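Local coordinates for protein Rio2 kinase (Chaetomium thermophilum, PDB 4GYI) that binds ADP and magnesium as a RIO-type atypical kinase, probably phosphorylates serine or threonine in proteins, and has an ATPase-dependent role on the evolving pre-40S ribosomal subunit, at residues I181-R185 / H186-M190; K330-E333 / A334-E338; D194-P197 / M198-S202; L219-K223 / H224-H228. All blocks are in the same frame, centred on the assembly; numbering follows the deposited sequence.

Interaction 1: I181-R185 / H186-M190. With EDO (1,2-ethanediol), chain E.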
loop_
_atom_site.group_PDB
_atom_site.type_symbol
_atom_site.label_atom_id
_atom_site.label_comp_id
_atom_site.label_asym_id
_atom_site.label_seq_id
_atom_site.Cartn_x
_atom_site.Cartn_y
_atom_site.Cartn_z
ATOM N N ILE A 181 -1.077 -10.686 5.095
ATOM C CA ILE A 181 -2.105 -11.730 5.148
ATOM C C ILE A 181 -2.746 -12.042 3.796
ATOM O O ILE A 181 -2.915 -13.197 3.451
ATOM C CB ILE A 181 -3.194 -11.398 6.178
ATOM C CG1 ILE A 181 -2.572 -11.293 7.578
ATOM C CG2 ILE A 181 -4.294 -12.450 6.152
ATOM C CD1 ILE A 181 -3.481 -10.639 8.601
ATOM N N ALA A 182 -3.107 -11.021 3.030
ATOM C CA ALA A 182 -3.705 -11.270 1.725
ATOM C C ALA A 182 -3.545 -10.043 0.867
ATOM O O ALA A 182 -3.249 -8.973 1.376
ATOM C CB ALA A 182 -5.171 -11.619 1.869
ATOM N N GLN A 183 -3.752 -10.186 -0.434
ATOM C CA GLN A 183 -3.612 -9.042 -1.325
ATOM C C GLN A 183 -4.625 -9.166 -2.445
ATOM O O GLN A 183 -4.744 -10.223 -3.057
ATOM C CB GLN A 183 -2.178 -8.974 -1.883
ATOM C CG GLN A 183 -1.891 -7.756 -2.753
ATOM C CD GLN A 183 -2.296 -7.955 -4.205
ATOM O OE1 GLN A 183 -2.020 -8.994 -4.797
ATOM N NE2 GLN A 183 -2.970 -6.961 -4.776
ATOM N N SER A 184 -5.375 -8.108 -2.714
ATOM C CA SER A 184 -6.263 -8.142 -3.870
ATOM C C SER A 184 -6.288 -6.798 -4.568
ATOM O O SER A 184 -6.554 -5.780 -3.939
ATOM C CB SER A 184 -7.675 -8.556 -3.472
ATOM O OG SER A 184 -8.545 -8.527 -4.601
ATOM N N ARG A 185 -5.994 -6.793 -5.867
ATOM C CA ARG A 185 -6.004 -5.555 -6.640
ATOM C C ARG A 185 -5.100 -4.483 -5.992
ATOM O O ARG A 185 -3.897 -4.702 -5.812
ATOM C CB ARG A 185 -7.446 -5.067 -6.832
ATOM C CG ARG A 185 -8.293 -6.047 -7.612
ATOM C CD ARG A 185 -9.768 -5.829 -7.346
ATOM N NE ARG A 185 -10.638 -6.661 -8.180
ATOM C CZ ARG A 185 -11.150 -7.831 -7.800
ATOM N NH1 ARG A 185 -10.871 -8.340 -6.606
ATOM N NH2 ARG A 185 -11.933 -8.492 -8.617
ATOM N N HIS A 186 -5.684 -3.353 -5.602
ATOM C CA HIS A 186 -4.920 -2.263 -4.985
ATOM C C HIS A 186 -4.872 -2.325 -3.448
ATOM O O HIS A 186 -4.573 -1.323 -2.785
ATOM C CB HIS A 186 -5.477 -0.901 -5.419
ATOM C CG HIS A 186 -6.930 -0.692 -5.084
ATOM N ND1 HIS A 186 -7.880 -1.687 -5.195
ATOM C CD2 HIS A 186 -7.597 0.413 -4.672
ATOM C CE1 HIS A 186 -9.066 -1.207 -4.865
ATOM N NE2 HIS A 186 -8.923 0.061 -4.533
ATOM N N THR A 187 -5.169 -3.485 -2.875
ATOM C CA THR A 187 -5.354 -3.537 -1.427
ATOM C C THR A 187 -4.487 -4.582 -0.762
ATOM O O THR A 187 -4.115 -5.577 -1.381
ATOM C CB THR A 187 -6.840 -3.780 -1.038
ATOM O OG1 THR A 187 -7.204 -5.140 -1.322
ATOM C CG2 THR A 187 -7.741 -2.854 -1.809
ATOM N N ILE A 188 -4.162 -4.358 0.505
ATOM C CA ILE A 188 -3.457 -5.372 1.262
ATOM C C ILE A 188 -4.134 -5.510 2.594
ATOM O O ILE A 188 -4.523 -4.504 3.180
ATOM C CB ILE A 188 -1.997 -4.984 1.533
ATOM C CG1 ILE A 188 -1.203 -4.930 0.226
ATOM C CG2 ILE A 188 -1.343 -5.989 2.504
ATOM C CD1 ILE A 188 0.252 -4.545 0.427
ATOM N N VAL A 189 -4.290 -6.747 3.058
ATOM C CA VAL A 189 -4.736 -6.991 4.415
ATOM C C VAL A 189 -3.513 -7.438 5.180
ATOM O O VAL A 189 -2.810 -8.328 4.737
ATOM C CB VAL A 189 -5.830 -8.083 4.492
ATOM C CG1 VAL A 189 -6.151 -8.404 5.944
ATOM C CG2 VAL A 189 -7.088 -7.630 3.778
ATOM N N MET A 190 -3.227 -6.801 6.311
ATOM C CA MET A 190 -2.049 -7.173 7.071
ATOM C C MET A 190 -2.372 -7.112 8.566
ATOM O O MET A 190 -3.384 -6.529 8.960
ATOM C CB MET A 190 -0.907 -6.207 6.745
ATOM C CG MET A 190 -1.116 -4.824 7.351
ATOM S SD MET A 190 0.103 -3.600 6.847
ATOM C CE MET A 190 -0.550 -3.062 5.282
HETATM C C1 EDO E . -5.939 -8.633 -8.716
HETATM O O1 EDO E . -5.169 -7.778 -9.582
HETATM C C2 EDO E . -5.035 -9.291 -7.679
HETATM O O2 EDO E . -3.874 -8.481 -7.440
#
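Thr-187 is held closely to Ser-184 by two bonds to one oxygen. Its OG1 donates to Ser-184 O at 2.8 Å, in the carbonyl plane and on a lone pair, while Thr-187 N reaches the same oxygen from above that plane. The chi1 of 73° puts OG1 between backbone N and carbonyl carbon, within range of both Ser-184 O and His-90 of helix 79-92, to which it is also hydrogen-bonded. CG2 of Thr-187 lies over one face of the His-186 ring, 3.6 Å above its plane and offset toward the rim. These bonds close a type II' turn, Ser-184 to Thr-187, at the tip of an antiparallel hairpin whose strand axes run at 172°. Further along, Val-189 O accepts from Ile-181 N (2.9 Å) and Ala-182 N (3.2 Å), a classic beta bulge, and Met-190 beyond it touches ADP. On the face of Gln-183 and Ile-188, covered by helix 149-172, the two side chains meet more loosely. Gln-183, bent at chi2 (-85°), brings CG to 3.4 Å from Thr-187 O and 4.2 Å from Ile-188 CG1, and its amide ends at a 1,2-ethanediol, probably from the crystallisation liquor: NE2 donates to O2 of the diol at 3.2 Å. At the turn, the end of Arg-185 leads away to a salt bridge with Glu-24.

Interaction 2: K330-E333 / A334-E338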
loop_
_atom_site.group_PDB
_atom_site.type_symbol
_atom_site.label_atom_id
_atom_site.label_comp_id
_atom_site.label_asym_id
_atom_site.label_seq_id
_atom_site.Cartn_x
_atom_site.Cartn_y
_atom_site.Cartn_z
ATOM N N LYS A 330 9.050 0.220 -13.925
ATOM C CA LYS A 330 9.356 1.588 -14.332
ATOM C C LYS A 330 8.111 2.440 -14.213
ATOM O O LYS A 330 8.180 3.595 -13.792
ATOM C CB LYS A 330 9.886 1.642 -15.772
ATOM C CG LYS A 330 11.125 0.790 -16.037
ATOM C CD LYS A 330 12.410 1.410 -15.488
ATOM C CE LYS A 330 13.647 0.653 -15.994
ATOM N NZ LYS A 330 14.937 1.309 -15.622
ATOM N N ASP A 331 6.975 1.868 -14.604
ATOM C CA ASP A 331 5.688 2.554 -14.488
ATOM C C ASP A 331 5.440 2.950 -13.036
ATOM O O ASP A 331 5.186 4.118 -12.739
ATOM C CB ASP A 331 4.549 1.675 -15.007
ATOM C CG ASP A 331 4.463 1.657 -16.530
ATOM O OD1 ASP A 331 5.128 2.491 -17.162
ATOM O OD2 ASP A 331 3.722 0.828 -17.100
ATOM N N LEU A 332 5.540 1.975 -12.137
ATOM C CA LEU A 332 5.323 2.221 -10.719
ATOM C C LEU A 332 6.317 3.228 -10.143
ATOM O O LEU A 332 5.903 4.199 -9.518
ATOM C CB LEU A 332 5.385 0.926 -9.914
ATOM C CG LEU A 332 5.040 1.067 -8.422
ATOM C CD1 LEU A 332 3.620 1.674 -8.214
ATOM C CD2 LEU A 332 5.162 -0.281 -7.754
ATOM N N GLU A 333 7.617 3.016 -10.348
ATOM C CA GLU A 333 8.601 3.961 -9.811
ATOM C C GLU A 333 8.390 5.382 -10.332
ATOM O O GLU A 333 8.531 6.352 -9.587
ATOM C CB GLU A 333 10.050 3.498 -10.025
ATOM C CG GLU A 333 11.073 4.370 -9.300
ATOM C CD GLU A 333 10.690 4.690 -7.843
ATOM O OE1 GLU A 333 10.504 3.747 -7.036
ATOM O OE2 GLU A 333 10.577 5.891 -7.501
ATOM N N ALA A 334 8.014 5.515 -11.598
ATOM C CA ALA A 334 7.751 6.848 -12.112
ATOM C C ALA A 334 6.572 7.481 -11.372
ATOM O O ALA A 334 6.645 8.632 -10.948
ATOM C CB ALA A 334 7.512 6.819 -13.617
ATOM N N ALA A 335 5.499 6.721 -11.183
ATOM C CA ALA A 335 4.319 7.258 -10.507
ATOM C C ALA A 335 4.657 7.618 -9.076
ATOM O O ALA A 335 4.244 8.666 -8.567
ATOM C CB ALA A 335 3.171 6.258 -10.529
ATOM N N ILE A 336 5.416 6.744 -8.431
ATOM C CA ILE A 336 5.831 6.978 -7.046
ATOM C C ILE A 336 6.747 8.175 -6.881
ATOM O O ILE A 336 6.548 8.997 -5.983
ATOM C CB ILE A 336 6.461 5.730 -6.424
ATOM C CG1 ILE A 336 5.346 4.783 -5.964
ATOM C CG2 ILE A 336 7.349 6.094 -5.246
ATOM C CD1 ILE A 336 5.853 3.488 -5.341
ATOM N N ARG A 337 7.738 8.287 -7.757
ATOM C CA ARG A 337 8.708 9.365 -7.654
ATOM C C ARG A 337 7.957 10.686 -7.820
ATOM O O ARG A 337 8.187 11.640 -7.080
ATOM C CB ARG A 337 9.783 9.203 -8.724
ATOM C CG ARG A 337 11.088 9.926 -8.436
ATOM C CD ARG A 337 12.096 9.740 -9.575
ATOM N NE ARG A 337 11.531 10.115 -10.870
ATOM C CZ ARG A 337 11.416 9.295 -11.915
ATOM N NH1 ARG A 337 11.841 8.038 -11.839
ATOM N NH2 ARG A 337 10.875 9.737 -13.044
ATOM N N GLU A 338 7.025 10.710 -8.770
ATOM C CA GLU A 338 6.132 11.851 -8.967
ATOM C C GLU A 338 5.333 12.197 -7.704
ATOM O O GLU A 338 5.188 13.361 -7.377
ATOM C CB GLU A 338 5.183 11.579 -10.140
ATOM C CG GLU A 338 4.120 12.642 -10.383
ATOM C CD GLU A 338 3.152 12.258 -11.507
ATOM O OE1 GLU A 338 2.553 13.171 -12.122
ATOM O OE2 GLU A 338 2.986 11.047 -11.776
#
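The guanidinium of Arg-337 has the carbonyl oxygen of Glu-333 over one face, and its plane stands 37° from that of the Glu-333 carboxylate. The two side chains cross at about a right angle without joining their charged ends: Glu-333 OE2 and Arg-337 NH1 are 5.0 Å apart, so the opposite charges probably attract only at a distance. What touches instead is the aliphatic root of the arginine. Its CB lies 3.6 Å from Glu-333 OE2, because the glutamate chain, after leaving with CG anti to the backbone N (chi1 -172°), bends at chi2 and folds its carboxylate forward along the helix. CG2 of Ile-336 borders the same oxygen at 3.9 Å, whereas OE1 is buried with no partner in the model. Both residues belong to helix 326-341, whose i to i+4 ladder runs from Lys-330 to Arg-337; Ile-336 N to Leu-332 O is a short rung at 2.8 Å, with an N-H...O angle of 166° and the donor nearly along the C=O axis. On the buried side, Ile-336 CD1 meets Leu-332 CG at 4.0 Å and Leu-332 CD1 at 4.1 Å. Leu-332 continues onto Ala-159 and Lys-162 of helix 149-172, and Ile-336 onto the loop at Pro-260 and Gln-261. An alanine in place of Ile-336 would take away both branches beyond CB and would probably open a gap between Leu-332 and that loop. Asp-331, on the side facing helix 149-172, turns its carboxylate to Tyr-154 and Lys-327.

Interaction 3: D194-P197 / M198-S202. With ADP (adenosine-5'-diphosphate), chain B.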
loop_
_atom_site.group_PDB
_atom_site.type_symbol
_atom_site.label_atom_id
_atom_site.label_comp_id
_atom_site.label_asym_id
_atom_site.label_seq_id
_atom_site.Cartn_x
_atom_site.Cartn_y
_atom_site.Cartn_z
ATOM N N ASP A 194 0.636 -3.552 17.340
ATOM C CA ASP A 194 0.372 -2.748 18.535
ATOM C C ASP A 194 1.527 -1.760 18.784
ATOM O O ASP A 194 2.294 -1.876 19.725
ATOM C CB ASP A 194 0.066 -3.622 19.756
ATOM C CG ASP A 194 1.245 -4.485 20.174
ATOM O OD1 ASP A 194 1.942 -5.025 19.284
ATOM O OD2 ASP A 194 1.477 -4.612 21.400
ATOM N N ALA A 195 1.649 -0.797 17.889
ATOM C CA ALA A 195 2.683 0.214 17.980
ATOM C C ALA A 195 2.156 1.445 17.267
ATOM O O ALA A 195 1.309 1.344 16.385
ATOM C CB ALA A 195 3.968 -0.274 17.323
ATOM N N LEU A 196 2.653 2.603 17.670
ATOM C CA LEU A 196 2.250 3.876 17.102
ATOM C C LEU A 196 3.453 4.513 16.399
ATOM O O LEU A 196 4.599 4.228 16.755
ATOM C CB LEU A 196 1.768 4.778 18.230
ATOM C CG LEU A 196 0.767 4.099 19.167
ATOM C CD1 LEU A 196 0.356 5.052 20.290
ATOM C CD2 LEU A 196 -0.446 3.625 18.397
ATOM N N PRO A 197 3.199 5.373 15.404
ATOM C CA PRO A 197 4.289 6.022 14.667
ATOM C C PRO A 197 5.270 6.706 15.625
ATOM O O PRO A 197 4.844 7.299 16.609
ATOM C CB PRO A 197 3.566 7.092 13.838
ATOM C CG PRO A 197 2.172 6.606 13.694
ATOM C CD PRO A 197 1.865 5.781 14.918
ATOM N N MET A 198 6.561 6.604 15.339
ATOM C CA MET A 198 7.596 7.264 16.138
ATOM C C MET A 198 7.374 8.786 16.265
ATOM O O MET A 198 7.722 9.393 17.271
ATOM C CB MET A 198 8.982 6.968 15.540
ATOM C CG MET A 198 10.142 7.523 16.345
ATOM S SD MET A 198 11.716 6.903 15.692
ATOM C CE MET A 198 11.633 7.445 13.973
ATOM N N ARG A 199 6.779 9.388 15.239
ATOM C CA ARG A 199 6.478 10.815 15.241
ATOM C C ARG A 199 5.812 11.257 16.545
ATOM O O ARG A 199 6.084 12.345 17.048
ATOM C CB ARG A 199 5.558 11.151 14.058
ATOM C CG ARG A 199 5.198 12.626 13.930
ATOM C CD ARG A 199 3.686 12.842 13.873
ATOM N NE ARG A 199 3.051 12.793 15.192
ATOM C CZ ARG A 199 2.918 13.844 15.999
ATOM N NH1 ARG A 199 3.379 15.033 15.629
ATOM N NH2 ARG A 199 2.331 13.710 17.183
ATOM N N GLN A 200 4.959 10.403 17.105
ATOM C CA GLN A 200 4.185 10.798 18.278
ATOM C C GLN A 200 4.675 10.194 19.586
ATOM O O GLN A 200 4.015 10.340 20.623
ATOM C CB GLN A 200 2.693 10.507 18.072
ATOM C CG GLN A 200 2.390 9.107 17.634
ATOM C CD GLN A 200 0.903 8.881 17.373
ATOM O OE1 GLN A 200 0.434 8.959 16.233
ATOM N NE2 GLN A 200 0.158 8.586 18.434
ATOM N N VAL A 201 5.826 9.525 19.543
ATOM C CA VAL A 201 6.389 8.920 20.751
ATOM C C VAL A 201 6.566 10.009 21.803
ATOM O O VAL A 201 7.139 11.067 21.525
ATOM C CB VAL A 201 7.714 8.150 20.471
ATOM C CG1 VAL A 201 8.863 9.110 20.180
ATOM C CG2 VAL A 201 8.048 7.219 21.634
ATOM N N SER A 202 6.014 9.775 22.991
ATOM C CA SER A 202 5.904 10.849 23.977
ATOM C C SER A 202 7.164 11.059 24.803
ATOM O O SER A 202 7.439 12.180 25.220
ATOM C CB SER A 202 4.683 10.671 24.885
ATOM O OG SER A 202 4.724 9.436 25.584
HETATM P PB ADP B . 0.876 5.509 3.610
HETATM O O1B ADP B . -0.395 6.208 3.190
HETATM O O2B ADP B . 1.949 6.328 4.285
HETATM O O3B ADP B . 1.374 4.684 2.340
HETATM P PA ADP B . 1.374 3.528 5.651
HETATM O O1A ADP B . 2.599 4.363 5.908
HETATM O O2A ADP B . 1.574 2.070 5.258
HETATM O O3A ADP B . 0.435 4.268 4.569
HETATM O "O5'" ADP B . 0.432 3.665 6.935
HETATM C "C5'" ADP B . 0.005 4.967 7.361
HETATM C "C4'" ADP B . -0.245 4.957 8.868
HETATM O "O4'" ADP B . -1.184 3.924 9.214
HETATM C "C3'" ADP B . 0.992 4.654 9.714
HETATM O "O3'" ADP B . 1.783 5.809 10.012
HETATM C "C2'" ADP B . 0.408 4.035 10.966
HETATM O "O2'" ADP B . -0.161 5.051 11.800
HETATM C "C1'" ADP B . -0.790 3.288 10.436
HETATM N N9 ADP B . -0.508 1.883 10.085
HETATM C C8 ADP B . -0.298 1.414 8.840
HETATM N N7 ADP B . -0.119 0.066 8.844
HETATM C C5 ADP B . -0.239 -0.323 10.130
HETATM C C6 ADP B . -0.178 -1.604 10.856
HETATM N N6 ADP B . 0.049 -2.752 10.185
HETATM N N1 ADP B . -0.359 -1.581 12.191
HETATM C C2 ADP B . -0.601 -0.440 12.875
HETATM N N3 ADP B . -0.676 0.758 12.281
HETATM C C4 ADP B . -0.499 0.872 10.940
#
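Gln-200 folds back over Pro-197, and its side chain can be followed outward from the backbone. CB remains 4.1 Å from Pro-197 O. CG comes much nearer, 3.2 Å from that oxygen, since chi1 of 52° places it between the backbone N and the carbonyl carbon. From CG the chain runs extended (chi2 -177°), which carries the amide past the carbonyl to the proline ring. There CD of the glutamine stands 4.1 Å from Pro-197 CD, and the two branches part: OE1 lies 3.7 Å from Pro-197 CD and a little farther from CG of the same ring, while NE2 turns to Leu-196, 4.0 Å from its CD1. Side-chain contact here is thus made by an amide resting on aliphatic carbons, and the bond between the segments is a backbone one, Gln-200 N to Pro-197 O at 3.1 Å. This bond closes the 3-10 turn 198-200, which follows directly on the short strand 196-197; Val-201 N to Met-198 O repeats the same spacing. Strand 196-197 pairs with strand 236-242 at the edge of a three-stranded antiparallel sheet, beside the nucleotide site of this RIO kinase domain. The proline meets the nucleotide at its ribose: Pro-197 CG approaches ADP O2' at 3.4 Å, with O3' slightly more distant. Gln-200 OE1 and the ribose therefore both border the proline ring. The buried side chain of Met-198 packs among Ile-236 and Ile-238 of the sheet, Leu-210 and Leu-214 of helix 207-223, and Phe-284 of helix 270-289.

Interaction 4: L219-K223 / H224-H228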
loop_
_atom_site.group_PDB
_atom_site.type_symbol
_atom_site.label_atom_id
_atom_site.label_comp_id
_atom_site.label_asym_id
_atom_site.label_seq_id
_atom_site.Cartn_x
_atom_site.Cartn_y
_atom_site.Cartn_z
ATOM N N LEU A 219 21.035 -0.602 7.706
ATOM C CA LEU A 219 22.158 -1.427 7.311
ATOM C C LEU A 219 21.730 -2.881 7.101
ATOM O O LEU A 219 22.179 -3.524 6.160
ATOM C CB LEU A 219 23.301 -1.325 8.321
ATOM C CG LEU A 219 23.924 0.073 8.438
ATOM C CD1 LEU A 219 25.076 0.087 9.449
ATOM C CD2 LEU A 219 24.411 0.594 7.084
ATOM N N ARG A 220 20.847 -3.396 7.950
ATOM C CA ARG A 220 20.370 -4.765 7.744
ATOM C C ARG A 220 19.609 -4.885 6.429
ATOM O O ARG A 220 19.819 -5.841 5.674
ATOM C CB ARG A 220 19.509 -5.267 8.909
ATOM C CG ARG A 220 19.113 -6.731 8.750
ATOM C CD ARG A 220 18.355 -7.292 9.958
ATOM N NE ARG A 220 17.965 -8.678 9.697
ATOM C CZ ARG A 220 16.921 -9.304 10.244
ATOM N NH1 ARG A 220 16.124 -8.689 11.122
ATOM N NH2 ARG A 220 16.678 -10.565 9.908
ATOM N N LEU A 221 18.725 -3.923 6.154
ATOM C CA LEU A 221 18.027 -3.888 4.870
ATOM C C LEU A 221 19.024 -3.896 3.705
ATOM O O LEU A 221 18.877 -4.672 2.761
ATOM C CB LEU A 221 17.114 -2.667 4.774
ATOM C CG LEU A 221 15.740 -2.694 5.454
ATOM C CD1 LEU A 221 15.126 -1.316 5.390
ATOM C CD2 LEU A 221 14.799 -3.700 4.790
ATOM N N ALA A 222 20.050 -3.053 3.787
ATOM C CA ALA A 222 21.013 -2.899 2.692
ATOM C C ALA A 222 21.796 -4.189 2.454
ATOM O O ALA A 222 22.065 -4.555 1.311
ATOM C CB ALA A 222 21.958 -1.746 2.972
ATOM N N LYS A 223 22.146 -4.875 3.540
ATOM C CA LYS A 223 22.799 -6.176 3.456
ATOM C C LYS A 223 21.935 -7.197 2.713
ATOM O O LYS A 223 22.460 -8.132 2.114
ATOM C CB LYS A 223 23.197 -6.683 4.848
ATOM C CG LYS A 223 22.828 -8.133 5.140
ATOM C CD LYS A 223 23.673 -8.701 6.258
ATOM C CE LYS A 223 25.129 -8.792 5.827
ATOM N NZ LYS A 223 26.047 -9.102 6.959
ATOM N N HIS A 224 20.619 -6.999 2.723
ATOM C CA HIS A 224 19.713 -7.873 1.966
ATOM C C HIS A 224 19.291 -7.274 0.622
ATOM O O HIS A 224 18.333 -7.736 0.006
ATOM C CB HIS A 224 18.487 -8.271 2.796
ATOM C CG HIS A 224 18.792 -9.247 3.890
ATOM N ND1 HIS A 224 18.556 -10.600 3.766
ATOM C CD2 HIS A 224 19.342 -9.072 5.116
ATOM C CE1 HIS A 224 18.936 -11.214 4.873
ATOM N NE2 HIS A 224 19.416 -10.308 5.708
ATOM N N GLY A 225 20.017 -6.256 0.165
ATOM C CA GLY A 225 19.787 -5.695 -1.160
ATOM C C GLY A 225 18.731 -4.598 -1.260
ATOM O O GLY A 225 18.366 -4.178 -2.357
ATOM N N LEU A 226 18.257 -4.109 -0.123
ATOM C CA LEU A 226 17.146 -3.159 -0.128
ATOM C C LEU A 226 17.444 -1.790 0.486
ATOM O O LEU A 226 18.259 -1.655 1.416
ATOM C CB LEU A 226 15.940 -3.760 0.577
ATOM C CG LEU A 226 15.293 -4.932 -0.155
ATOM C CD1 LEU A 226 14.284 -5.595 0.743
ATOM C CD2 LEU A 226 14.638 -4.449 -1.442
ATOM N N ILE A 227 16.758 -0.784 -0.056
ATOM C CA ILE A 227 16.711 0.544 0.514
ATOM C C ILE A 227 15.238 0.920 0.609
ATOM O O ILE A 227 14.505 0.860 -0.389
ATOM C CB ILE A 227 17.401 1.542 -0.397
ATOM C CG1 ILE A 227 18.900 1.256 -0.455
ATOM C CG2 ILE A 227 17.133 2.967 0.060
ATOM C CD1 ILE A 227 19.578 2.006 -1.554
ATOM N N HIS A 228 14.804 1.296 1.805
ATOM C CA HIS A 228 13.385 1.526 2.081
ATOM C C HIS A 228 12.831 2.658 1.224
ATOM O O HIS A 228 11.817 2.483 0.551
ATOM C CB HIS A 228 13.167 1.800 3.571
ATOM C CG HIS A 228 11.729 1.975 3.955
ATOM N ND1 HIS A 228 11.043 3.152 3.742
ATOM C CD2 HIS A 228 10.863 1.141 4.578
ATOM C CE1 HIS A 228 9.807 3.026 4.195
ATOM N NE2 HIS A 228 9.671 1.818 4.712
#
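Helix 207-223 ends in a Schellman motif, with Leu-226 N to Leu-221 O at 3.0 Å, Gly-225 N to Ala-222 O at 2.9 Å, and Gly-225 as the C' residue at a positive phi of 87°. A CB at that glycine would jam against the carbonyl oxygen before it. Leu-221 O also accepts from His-224 N, which approaches from the opposite face of the carbonyl plane to Leu-226 N, so two donors grip one oxygen. The His-224 ring lies edge-on to the previous turn: Arg-220 O sits in the ring plane, 3.3 Å from CD2. CG of Lys-223 approaches the same CD2 obliquely at 3.6 Å. The ring's ND1 is hydrogen-bonded to Lys-313 O, and Phe-175 meets it edge-to-face. A serine in place of His-224 would remove the ring, and would probably leave Lys-313 O without this donor and Phe-175 without this edge-to-face contact. Beyond the glycine, Leu-221 CD1 packs on His-228 CB at 4.1 Å. Leu-221 and Leu-226 both lean on Leu-170 of helix 149-172, while strand 226-227 pairs with strand 263-264 and Ile-227 packs against helix 270-289.

How the interactions relate
From the N terminus, the contacts come in series as interactions 1, 3, 4 and 2; each turns within one continuous stretch, and none nests in or crosses another. Interaction 1 closes the hairpin at the edge of the five-stranded sheet. Interaction 3 adjoins it in sequence, yet their centres lie 24 Å apart, with the chain passing along the ADP site between them. Helix 207-223 then leads to interaction 4, which turns the chain into strand 226-227. Interaction 2, a helical stretch late in the modelled chain, lies about 8 Å from interaction 4 by nearest atoms. Helix 149-172 is the shared neighbour of interactions 1, 2 and 4.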